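Citryl-CoA lyase (Hydrogenobacter thermophilus, PDB 6HXP) probably cleaves citryl-CoA to acetyl-CoA and oxaloacetate, as a coenzyme A-binding lyase of the citrate synthase family. Local coordinates at residues K230-S233 / K234-D237; R75-S79 / G80-L84; V172-E175 / I176-K180; R148-R151 / L152-A156. One frame throughout, in Å; residues are numbered along the deposited sequence.

The four contacts are local and follow the chain in the order 2, 4, 3, 1. Interaction 2 ends helix 69-79, interaction 4 lies within helix 147-158, interaction 3 closes helix 164-180, and interaction 1 lies in the loop after helix 206-228. Interactions 1 and 2, centres about 11 Å apart, touch directly: F232 N and K234 N meet S79, so the late loop is fastened to the end of an early helix. Interactions 3 and 4, about 19 Å apart between centres, sit on consecutive helices, of which the second ends at the coenzyme A-binding K180. Interactions 2 and 3 lie on opposite sides of the chain's centre, about 45 Å between centres. Interactions 1, 2 and 4 also touch the third subunit of the tetramer.

Interaction 1. Residues K230-S233 / K234-D237; sequences KPFS and KRLD
R235 reaches back over the chain to F232, and its NH2 gives the main hydrogen bond of the contact, 2.8 Å to F232 O. The oxygen lies at the edge of the guanidinium, close to its plane, whereas the donor stands above the carbonyl plane of F232, and the N-H...O angle is a bent 139°. Chi1 of 64° sets R235 CG between its own N and carbonyl carbon, and from there the extended chain runs to NE. The backbone forms a type II beta turn from K230 to S233, then an inverse gamma turn centred on K234, closed by the weak bond from R235 N to S233 O. F232 and K234 hydrogen-bond through their backbone N-H groups to S79 at the end of helix 69-79. Within the loop, F232 CD2 lies 4.0 Å from R235 CD; the second subunit adds P69 and H99, the latter edge-to-face with the F232 ring. Two waters extend the polar links. One gives a hydrogen to P231 O and accepts one from R235 NH2 at 3.1 Å; the other joins S233 OG to K234 NZ, 2.9 Å from that nitrogen. K234 NZ also forms a salt bridge with E225 and bonds to I4 O of the third subunit.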
loop_
_atom_site.group_PDB
_atom_site.type_symbol
_atom_site.label_atom_id
_atom_site.label_comp_id
_atom_site.label_asym_id
_atom_site.label_seq_id
_atom_site.Cartn_x
_atom_site.Cartn_y
_atom_site.Cartn_z
ATOM N N LYS A 230 -19.516 10.411 4.934
ATOM C CA LYS A 230 -20.152 9.441 4.084
ATOM C C LYS A 230 -19.098 8.831 3.172
ATOM O O LYS A 230 -18.197 9.537 2.692
ATOM C CB LYS A 230 -21.220 10.127 3.210
ATOM C CG LYS A 230 -22.327 10.787 4.011
ATOM C CD LYS A 230 -23.296 11.533 3.086
ATOM C CE LYS A 230 -24.318 12.352 3.844
ATOM N NZ LYS A 230 -25.150 13.186 2.926
ATOM N N PRO A 231 -19.199 7.535 2.852
ATOM C CA PRO A 231 -18.262 6.977 1.880
ATOM C C PRO A 231 -18.300 7.759 0.571
ATOM O O PRO A 231 -19.344 8.288 0.132
ATOM C CB PRO A 231 -18.752 5.537 1.677
ATOM C CG PRO A 231 -19.515 5.227 2.958
ATOM C CD PRO A 231 -20.181 6.525 3.313
ATOM N N PHE A 232 -17.126 7.853 -0.042
ATOM C CA PHE A 232 -16.904 8.523 -1.309
ATOM C C PHE A 232 -17.012 10.040 -1.212
ATOM O O PHE A 232 -17.019 10.708 -2.243
ATOM C CB PHE A 232 -17.823 7.959 -2.419
ATOM C CG PHE A 232 -17.166 7.871 -3.786
ATOM C CD1 PHE A 232 -16.102 7.016 -4.012
ATOM C CD2 PHE A 232 -17.620 8.644 -4.843
ATOM C CE1 PHE A 232 -15.522 6.918 -5.278
ATOM C CE2 PHE A 232 -17.063 8.508 -6.125
ATOM C CZ PHE A 232 -15.989 7.677 -6.320
ATOM N N SER A 233 -16.999 10.618 0.016
ATOM C CA SER A 233 -17.067 12.059 0.153
ATOM C C SER A 233 -15.775 12.752 -0.279
ATOM O O SER A 233 -15.828 13.937 -0.623
ATOM C CB SER A 233 -17.455 12.449 1.576
ATOM O OG SER A 233 -16.439 12.142 2.490
ATOM N N LYS A 234 -14.635 12.044 -0.285
ATOM C CA LYS A 234 -13.354 12.653 -0.683
ATOM C C LYS A 234 -13.135 12.494 -2.180
ATOM O O LYS A 234 -12.534 11.531 -2.674
ATOM C CB LYS A 234 -12.177 12.065 0.095
ATOM C CG LYS A 234 -12.290 12.357 1.584
ATOM C CD LYS A 234 -12.359 13.873 1.907
ATOM C CE LYS A 234 -12.302 14.233 3.384
ATOM N NZ LYS A 234 -13.597 13.965 4.049
ATOM N N ARG A 235 -13.708 13.428 -2.898
ATOM C CA ARG A 235 -13.632 13.474 -4.351
ATOM C C ARG A 235 -13.635 14.929 -4.736
ATOM O O ARG A 235 -14.199 15.767 -4.007
ATOM C CB ARG A 235 -14.798 12.726 -4.998
ATOM C CG ARG A 235 -16.175 13.314 -4.719
ATOM C CD ARG A 235 -17.236 12.537 -5.485
ATOM N NE ARG A 235 -18.551 13.169 -5.350
ATOM C CZ ARG A 235 -19.420 12.915 -4.374
ATOM N NH1 ARG A 235 -20.582 13.555 -4.328
ATOM N NH2 ARG A 235 -19.138 12.014 -3.441
ATOM N N LEU A 236 -12.939 15.269 -5.792
ATOM C CA LEU A 236 -12.896 16.658 -6.244
ATOM C C LEU A 236 -14.129 16.965 -7.079
ATOM O O LEU A 236 -14.838 16.066 -7.508
ATOM C CB LEU A 236 -11.657 16.930 -7.105
ATOM C CG LEU A 236 -10.298 16.501 -6.549
ATOM C CD1 LEU A 236 -9.210 16.848 -7.544
ATOM C CD2 LEU A 236 -10.019 17.118 -5.186
ATOM N N ASP A 237 -14.378 18.268 -7.283
ATOM C CA ASP A 237 -15.429 18.790 -8.177
ATOM C C ASP A 237 -14.620 19.334 -9.359
ATOM O O ASP A 237 -13.840 20.270 -9.184
ATOM C CB ASP A 237 -16.204 19.887 -7.454
ATOM C CG ASP A 237 -17.188 20.682 -8.297
ATOM O OD1 ASP A 237 -17.482 20.257 -9.441
ATOM O OD2 ASP A 237 -17.681 21.706 -7.806
HETATM O O HOH W 1 -20.434 10.620 -0.952
HETATM O O HOH W 2 -16.075 15.086 3.171
#

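Interaction 2. Residues R75-S79 / G80-L84; sequences RSVAS and GGNSL
N82 turns its amide back to V77 with chi1 -78°, CG anti to the carbonyl carbon, and chi2 -69°, while V77 CG1, anti to the backbone N, extends beside the amide nitrogen. This is the C-terminal end of helix 69-79, where the chain leaves helical geometry at G81 and an asparagine side chain takes up a carbonyl of the last turn. N82 ND2 gives V77 O a nearly straight hydrogen bond of 2.9 Å (172°). The oxygen lies in the amide plane of N82, but the donor stands above the carbonyl plane of V77. V77 O also receives a weak bond from G80 N, so two donors share this acceptor. G80 N is itself divided between V77 O and S76 O, its i-4 helical acceptor. G81 N turns to A78 O at 2.9 Å, an i-3 bond that tightens the final turn. With the backbone angles G81 adopts, a side chain would collide with the carbonyl oxygen of G80, so only glycine fits easily.

S79 OG accepts the backbone N-H of K234, fastening the helix end to the loop after helix 206-228, and A78 packs on V222 and L226 of that helix. The second subunit also approaches, its A73 on V77 and its L93 on N82. Beside the amide bond, V77 CG1 comes within 3.8 Å of N82 ND2.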
loop_
_atom_site.group_PDB
_atom_site.type_symbol
_atom_site.label_atom_id
_atom_site.label_comp_id
_atom_site.label_asym_id
_atom_site.label_seq_id
_atom_site.Cartn_x
_atom_site.Cartn_y
_atom_site.Cartn_z
ATOM N N ARG A 75 -7.032 9.327 4.229
ATOM C CA ARG A 75 -8.456 9.581 4.284
ATOM C C ARG A 75 -9.160 9.323 2.949
ATOM O O ARG A 75 -10.291 8.850 2.938
ATOM C CB ARG A 75 -8.712 11.014 4.776
ATOM C CG ARG A 75 -8.213 11.201 6.207
ATOM C CD ARG A 75 -8.417 12.617 6.765
ATOM N NE ARG A 75 -9.803 12.735 7.149
ATOM C CZ ARG A 75 -10.347 13.089 8.329
ATOM N NH1 ARG A 75 -9.569 13.471 9.381
ATOM N NH2 ARG A 75 -11.650 13.103 8.468
ATOM N N SER A 76 -8.498 9.579 1.827
ATOM C CA SER A 76 -9.065 9.298 0.498
ATOM C C SER A 76 -9.202 7.779 0.322
ATOM O O SER A 76 -10.249 7.315 -0.130
ATOM C CB SER A 76 -8.201 9.881 -0.623
ATOM O OG SER A 76 -8.188 11.293 -0.499
ATOM N N VAL A 77 -8.202 6.989 0.709
ATOM C CA VAL A 77 -8.332 5.535 0.650
ATOM C C VAL A 77 -9.472 5.045 1.566
ATOM O O VAL A 77 -10.277 4.226 1.157
ATOM C CB VAL A 77 -6.982 4.883 0.945
ATOM C CG1 VAL A 77 -7.127 3.404 1.240
ATOM C CG2 VAL A 77 -6.057 5.090 -0.254
ATOM N N ALA A 78 -9.581 5.600 2.779
ATOM C CA ALA A 78 -10.680 5.239 3.655
ATOM C C ALA A 78 -12.024 5.572 2.989
ATOM O O ALA A 78 -12.964 4.755 3.033
ATOM C CB ALA A 78 -10.563 6.031 4.952
ATOM N N SER A 79 -12.109 6.733 2.345
ATOM C CA SER A 79 -13.322 7.192 1.643
ATOM C C SER A 79 -13.766 6.215 0.526
ATOM O O SER A 79 -14.968 6.123 0.186
ATOM C CB SER A 79 -13.096 8.588 1.084
ATOM O OG SER A 79 -14.343 9.205 0.727
ATOM N N GLY A 80 -12.798 5.517 -0.076
ATOM C CA GLY A 80 -13.104 4.516 -1.078
ATOM C C GLY A 80 -13.812 3.288 -0.500
ATOM O O GLY A 80 -14.300 2.436 -1.260
ATOM N N GLY A 81 -13.878 3.177 0.822
ATOM C CA GLY A 81 -14.586 2.105 1.530
ATOM C C GLY A 81 -13.651 0.969 1.875
ATOM O O GLY A 81 -13.708 -0.135 1.326
ATOM N N ASN A 82 -12.736 1.256 2.782
ATOM C CA ASN A 82 -11.687 0.333 3.156
ATOM C C ASN A 82 -11.552 0.235 4.672
ATOM O O ASN A 82 -11.961 1.141 5.416
ATOM C CB ASN A 82 -10.354 0.795 2.573
ATOM C CG ASN A 82 -10.213 0.480 1.130
ATOM O OD1 ASN A 82 -10.092 -0.725 0.748
ATOM N ND2 ASN A 82 -10.274 1.463 0.258
ATOM N N SER A 83 -10.981 -0.868 5.129
ATOM C CA SER A 83 -10.722 -1.107 6.534
ATOM C C SER A 83 -9.666 -0.129 7.025
ATOM O O SER A 83 -8.835 0.423 6.273
ATOM C CB SER A 83 -10.234 -2.540 6.716
ATOM O OG SER A 83 -10.058 -2.898 8.083
ATOM N N LEU A 84 -9.667 0.103 8.307
ATOM C CA LEU A 84 -8.751 1.062 8.893
ATOM C C LEU A 84 -7.274 0.789 8.585
ATOM O O LEU A 84 -6.522 1.734 8.321
ATOM C CB LEU A 84 -9.034 1.137 10.387
ATOM C CG LEU A 84 -8.259 2.193 11.152
ATOM C CD1 LEU A 84 -9.132 2.875 12.159
ATOM C CD2 LEU A 84 -7.012 1.607 11.789
#

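Interaction 3. Residues V172-E175 / I176-K180; sequences VAEE and IGRQK. With COA (coenzyme A), chain B.
E175 divides its carboxylate between two side chains one turn further along the helix. OE2 accepts a nearly straight hydrogen bond from Q179 NE2, 2.7 Å long (174°), through its anti lone pair and in the plane of the amide. OE1 takes R178 NH2 at 2.8 Å, also from the anti side but out of the carboxylate plane, in a salt bridge. The other terminal nitrogen of R178, NH1, pairs with E174 OE2 at 3.1 Å; in this conformer, one of two for R178, a single guanidinium thus ties both glutamates into a salt-bridge network. With chi1 -174° and a bend at chi2 of 60°, E175 turns its carboxylate forward along the helix. With an alanine in place of E175, R178 would probably keep only E174 in this network, and the Q179 amide would be likely to turn about its remaining bond to E121 O. At the helix end K180 NZ donates to COA O8A on the 3'-phosphate, 2.8 Å away. V172 CG1 packs on I176 CD1 at 3.7 Å, V172 touching Y137 and I176 touching I134, both of the coenzyme A site. Helix 120-129 covers the side of E175 and Q179, V120 and E121 meeting E175, K125 and L128 meeting Q179.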
loop_
_atom_site.group_PDB
_atom_site.type_symbol
_atom_site.label_atom_id
_atom_site.label_comp_id
_atom_site.label_asym_id
_atom_site.label_seq_id
_atom_site.Cartn_x
_atom_site.Cartn_y
_atom_site.Cartn_z
ATOM N N VAL A 172 25.950 24.053 13.008
ATOM C CA VAL A 172 25.743 24.205 11.562
ATOM C C VAL A 172 24.696 25.290 11.281
ATOM O O VAL A 172 24.920 26.100 10.379
ATOM C CB VAL A 172 25.378 22.836 10.891
ATOM C CG1 VAL A 172 24.762 23.020 9.503
ATOM C CG2 VAL A 172 26.594 21.912 10.831
ATOM N N ALA A 173 23.591 25.352 12.047
ATOM C CA ALA A 173 22.585 26.398 11.801
ATOM C C ALA A 173 23.200 27.783 11.990
ATOM O O ALA A 173 22.992 28.686 11.172
ATOM C CB ALA A 173 21.416 26.252 12.741
ATOM N N GLU A 174 23.973 27.942 13.064
ATOM C CA GLU A 174 24.611 29.229 13.359
ATOM C C GLU A 174 25.579 29.607 12.240
ATOM O O GLU A 174 25.596 30.772 11.792
ATOM C CB GLU A 174 25.326 29.136 14.721
ATOM C CG GLU A 174 26.076 30.383 15.147
ATOM C CD GLU A 174 26.547 30.385 16.591
ATOM O OE1 GLU A 174 26.740 29.286 17.161
ATOM O OE2 GLU A 174 26.754 31.492 17.141
ATOM N N GLU A 175 26.365 28.630 11.761
ATOM C CA GLU A 175 27.327 28.872 10.679
ATOM C C GLU A 175 26.652 29.184 9.340
ATOM O O GLU A 175 27.183 30.011 8.577
ATOM C CB GLU A 175 28.275 27.679 10.538
ATOM C CG GLU A 175 29.396 27.867 9.540
ATOM C CD GLU A 175 30.334 29.025 9.840
ATOM O OE1 GLU A 175 30.490 29.403 11.026
ATOM O OE2 GLU A 175 30.931 29.542 8.874
ATOM N N ILE A 176 25.517 28.539 9.028
ATOM C CA ILE A 176 24.795 28.860 7.788
ATOM C C ILE A 176 24.385 30.340 7.847
ATOM O O ILE A 176 24.593 31.075 6.873
ATOM C CB ILE A 176 23.573 27.936 7.544
ATOM C CG1 ILE A 176 23.997 26.479 7.294
ATOM C CG2 ILE A 176 22.771 28.438 6.343
ATOM C CD1 ILE A 176 22.822 25.482 7.472
ATOM N N GLY A 177 23.867 30.770 9.001
ATOM C CA GLY A 177 23.473 32.159 9.234
ATOM C C GLY A 177 24.606 33.131 9.048
ATOM O O GLY A 177 24.420 34.193 8.437
ATOM N N ARG A 178 25.784 32.762 9.560
ATOM C CA ARG A 178 27.007 33.552 9.472
ATOM C C ARG A 178 27.465 33.690 8.010
ATOM O O ARG A 178 27.801 34.794 7.573
ATOM C CB ARG A 178 28.093 32.869 10.318
ATOM C CG ARG A 178 29.257 33.744 10.688
ATOM C CD ARG A 178 30.146 33.023 11.685
ATOM N NE ARG A 178 29.602 33.047 13.048
ATOM C CZ ARG A 178 29.343 31.974 13.790
ATOM N NH1 ARG A 178 28.895 32.113 15.031
ATOM N NH2 ARG A 178 29.516 30.754 13.296
ATOM N N GLN A 179 27.463 32.582 7.256
ATOM C CA GLN A 179 27.884 32.572 5.850
ATOM C C GLN A 179 26.859 33.189 4.894
ATOM O O GLN A 179 27.261 33.891 3.968
ATOM C CB GLN A 179 28.284 31.163 5.405
ATOM C CG GLN A 179 29.594 30.731 6.056
ATOM C CD GLN A 179 30.157 29.448 5.505
ATOM O OE1 GLN A 179 30.024 29.127 4.323
ATOM N NE2 GLN A 179 30.816 28.685 6.351
ATOM N N LYS A 180 25.562 32.981 5.117
ATOM C CA LYS A 180 24.539 33.574 4.240
ATOM C C LYS A 180 24.091 35.004 4.635
ATOM O O LYS A 180 23.421 35.653 3.836
ATOM C CB LYS A 180 23.298 32.672 4.183
ATOM C CG LYS A 180 23.571 31.312 3.550
ATOM C CD LYS A 180 22.350 30.721 2.833
ATOM C CE LYS A 180 22.435 30.828 1.325
ATOM N NZ LYS A 180 22.496 32.237 0.857
HETATM N N1A COA B . 20.588 24.501 2.841
HETATM C C2A COA B . 21.161 25.447 2.087
HETATM N N3A COA B . 20.597 26.515 1.512
HETATM C C4A COA B . 19.283 26.564 1.769
HETATM C C5A COA B . 18.551 25.657 2.521
HETATM C C6A COA B . 19.260 24.578 3.085
HETATM N N6A COA B . 18.697 23.649 3.862
HETATM N N7A COA B . 17.220 26.037 2.588
HETATM C C8A COA B . 17.180 27.151 1.899
HETATM N N9A COA B . 18.390 27.535 1.382
HETATM C C1B COA B . 18.709 28.767 0.660
HETATM C C2B COA B . 17.547 29.391 -0.133
HETATM O O2B COA B . 17.642 29.039 -1.509
HETATM C C3B COA B . 17.811 30.877 0.092
HETATM O O3B COA B . 18.909 31.317 -0.739
HETATM P P3B COA B . 19.152 32.822 -1.302
HETATM O O7A COA B . 18.034 33.742 -0.919
HETATM O O8A COA B . 20.505 33.271 -0.737
HETATM O O9A COA B . 19.302 32.668 -2.820
HETATM C C4B COA B . 18.315 30.905 1.530
HETATM O O4B COA B . 19.149 29.731 1.604
HETATM C C5B COA B . 17.269 30.829 2.615
HETATM O O5B COA B . 16.157 31.696 2.311
HETATM P P1A COA B . 14.678 31.416 2.921
HETATM O O1A COA B . 13.687 32.338 2.321
HETATM O O2A COA B . 14.815 31.539 4.439
HETATM O O3A COA B . 14.308 29.899 2.605
HETATM P P2A COA B . 13.214 29.228 1.663
HETATM O O4A COA B . 11.881 29.826 1.908
HETATM O O5A COA B . 13.714 29.402 0.226
HETATM O O6A COA B . 13.247 27.619 1.940
HETATM C CBP COA B . 12.251 25.470 2.504
HETATM C CCP COA B . 12.183 26.985 2.675
HETATM C CDP COA B . 11.525 24.823 3.693
HETATM C CEP COA B . 11.511 25.101 1.211
HETATM C CAP COA B . 13.703 24.931 2.417
HETATM O OAP COA B . 14.603 25.582 3.302
HETATM C C9P COA B . 13.810 23.417 2.575
HETATM O O9P COA B . 13.577 22.675 1.623
HETATM N N8P COA B . 14.201 22.966 3.770
HETATM C C7P COA B . 14.503 21.563 4.025
HETATM C C6P COA B . 15.832 21.153 3.422
HETATM C C5P COA B . 16.006 19.654 3.371
HETATM O O5P COA B . 15.969 18.975 4.396
HETATM N N4P COA B . 16.232 19.137 2.162
HETATM C C3P COA B . 16.935 17.882 1.931
HETATM C C2P COA B . 16.128 16.648 2.288
HETATM S S1P COA B . 14.578 16.722 1.349
#

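Interaction 4. Residues R148-R151 / L152-A156; sequences RTKR and LMDIA
R151 carries I155 CD1 over one face of its guanidinium, 3.8 Å above the plane and displaced toward the rim, with the methyl also 3.8 Å from NE. At the edge, in plane, NH1 donates to a water at 2.9 Å. That water in turn gives a hydrogen to D154 OD2, bridging two groups too far apart for direct contact. NH2 of R151 bonds to V28 O of the third subunit. A chi2 of 61° bends the arginine chain and brings one face of its guanidinium under I155 CD1. All of this lies on helix 147-158, where side chains four residues apart meet in pairs: T149 with M153, K150 with D154, R151 with I155. K150, its NZ folded back by chi4 of -61°, forms a salt bridge to D154 OD2 at 3.0 Å, using the syn lone pair. A leucine at D154 would probably leave K150 NZ without its carboxylate mate and break the water link to R151. T149 and M153 lie side by side, pointing the same way, T149 CG2 4.1 Å from M153 CG. T149 OG1 bonds to L186 O. On the buried side L152 and M153 pack against I195 and A194 of helix 188-198, and I155 meets M53 of helix 48-60.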
loop_
_atom_site.group_PDB
_atom_site.type_symbol
_atom_site.label_atom_id
_atom_site.label_comp_id
_atom_site.label_asym_id
_atom_site.label_seq_id
_atom_site.Cartn_x
_atom_site.Cartn_y
_atom_site.Cartn_z
ATOM N N ARG A 148 9.810 23.677 17.744
ATOM C CA ARG A 148 9.794 22.243 17.981
ATOM C C ARG A 148 11.213 21.729 18.232
ATOM O O ARG A 148 11.439 20.867 19.089
ATOM C CB ARG A 148 9.156 21.532 16.801
ATOM C CG ARG A 148 7.727 22.009 16.513
ATOM C CD ARG A 148 7.243 21.651 15.130
ATOM N NE ARG A 148 8.077 22.252 14.088
ATOM C CZ ARG A 148 7.952 21.954 12.798
ATOM N NH1 ARG A 148 6.994 21.127 12.391
ATOM N NH2 ARG A 148 8.788 22.472 11.908
ATOM N N THR A 149 12.181 22.306 17.509
ATOM C CA THR A 149 13.578 22.005 17.746
ATOM C C THR A 149 13.989 22.538 19.123
ATOM O O THR A 149 14.646 21.821 19.874
ATOM C CB THR A 149 14.424 22.689 16.695
ATOM O OG1 THR A 149 14.128 22.056 15.452
ATOM C CG2 THR A 149 15.934 22.581 16.989
ATOM N N LYS A 150 13.615 23.784 19.437
ATOM C CA LYS A 150 13.973 24.395 20.719
ATOM C C LYS A 150 13.436 23.548 21.868
ATOM O O LYS A 150 14.155 23.315 22.827
ATOM C CB LYS A 150 13.447 25.831 20.827
ATOM C CG LYS A 150 13.894 26.504 22.133
ATOM C CD LYS A 150 13.593 27.965 22.165
ATOM C CE LYS A 150 14.270 28.638 23.342
ATOM N NZ LYS A 150 13.813 28.091 24.653
ATOM N N ARG A 151 12.213 23.056 21.767
ATOM C CA ARG A 151 11.647 22.263 22.850
ATOM C C ARG A 151 12.464 20.977 23.064
ATOM O O ARG A 151 12.799 20.625 24.205
ATOM C CB ARG A 151 10.189 21.926 22.538
ATOM C CG ARG A 151 9.474 21.065 23.585
ATOM C CD ARG A 151 9.437 21.758 24.915
ATOM N NE ARG A 151 8.693 20.942 25.863
ATOM C CZ ARG A 151 8.858 21.006 27.174
ATOM N NH1 ARG A 151 9.717 21.879 27.701
ATOM N NH2 ARG A 151 8.186 20.184 27.975
ATOM N N LEU A 152 12.765 20.284 21.967
ATOM C CA LEU A 152 13.527 19.036 22.042
ATOM C C LEU A 152 14.952 19.271 22.590
ATOM O O LEU A 152 15.436 18.480 23.408
ATOM C CB LEU A 152 13.597 18.363 20.693
ATOM C CG LEU A 152 12.328 17.654 20.274
ATOM C CD1 LEU A 152 12.391 17.292 18.790
ATOM C CD2 LEU A 152 12.105 16.364 21.110
ATOM N N MET A 153 15.604 20.330 22.140
ATOM C CA MET A 153 16.956 20.640 22.577
ATOM C C MET A 153 16.962 21.106 24.017
ATOM O O MET A 153 17.897 20.795 24.756
ATOM C CB MET A 153 17.690 21.617 21.638
ATOM C CG MET A 153 17.920 21.044 20.248
ATOM S SD MET A 153 18.923 19.521 20.319
ATOM C CE MET A 153 18.981 19.077 18.595
ATOM N N ASP A 154 15.926 21.834 24.447
ATOM C CA ASP A 154 15.849 22.258 25.853
ATOM C C ASP A 154 15.740 21.032 26.728
ATOM O O ASP A 154 16.386 20.973 27.775
ATOM C CB ASP A 154 14.615 23.144 26.115
ATOM C CG ASP A 154 14.723 24.553 25.583
ATOM O OD1 ASP A 154 15.854 24.973 25.221
ATOM O OD2 ASP A 154 13.667 25.246 25.518
ATOM N N ILE A 155 14.918 20.070 26.325
ATOM C CA ILE A 155 14.782 18.809 27.094
ATOM C C ILE A 155 16.121 18.068 27.107
ATOM O O ILE A 155 16.589 17.634 28.175
ATOM C CB ILE A 155 13.651 17.941 26.509
ATOM C CG1 ILE A 155 12.281 18.618 26.723
ATOM C CG2 ILE A 155 13.641 16.558 27.172
ATOM C CD1 ILE A 155 11.216 18.056 25.771
ATOM N N ALA A 156 16.760 17.952 25.933
ATOM C CA ALA A 156 18.064 17.272 25.850
ATOM C C ALA A 156 19.080 17.939 26.799
ATOM O O ALA A 156 19.836 17.238 27.452
ATOM C CB ALA A 156 18.580 17.333 24.446
HETATM O O HOH W 3 11.114 24.202 26.633
#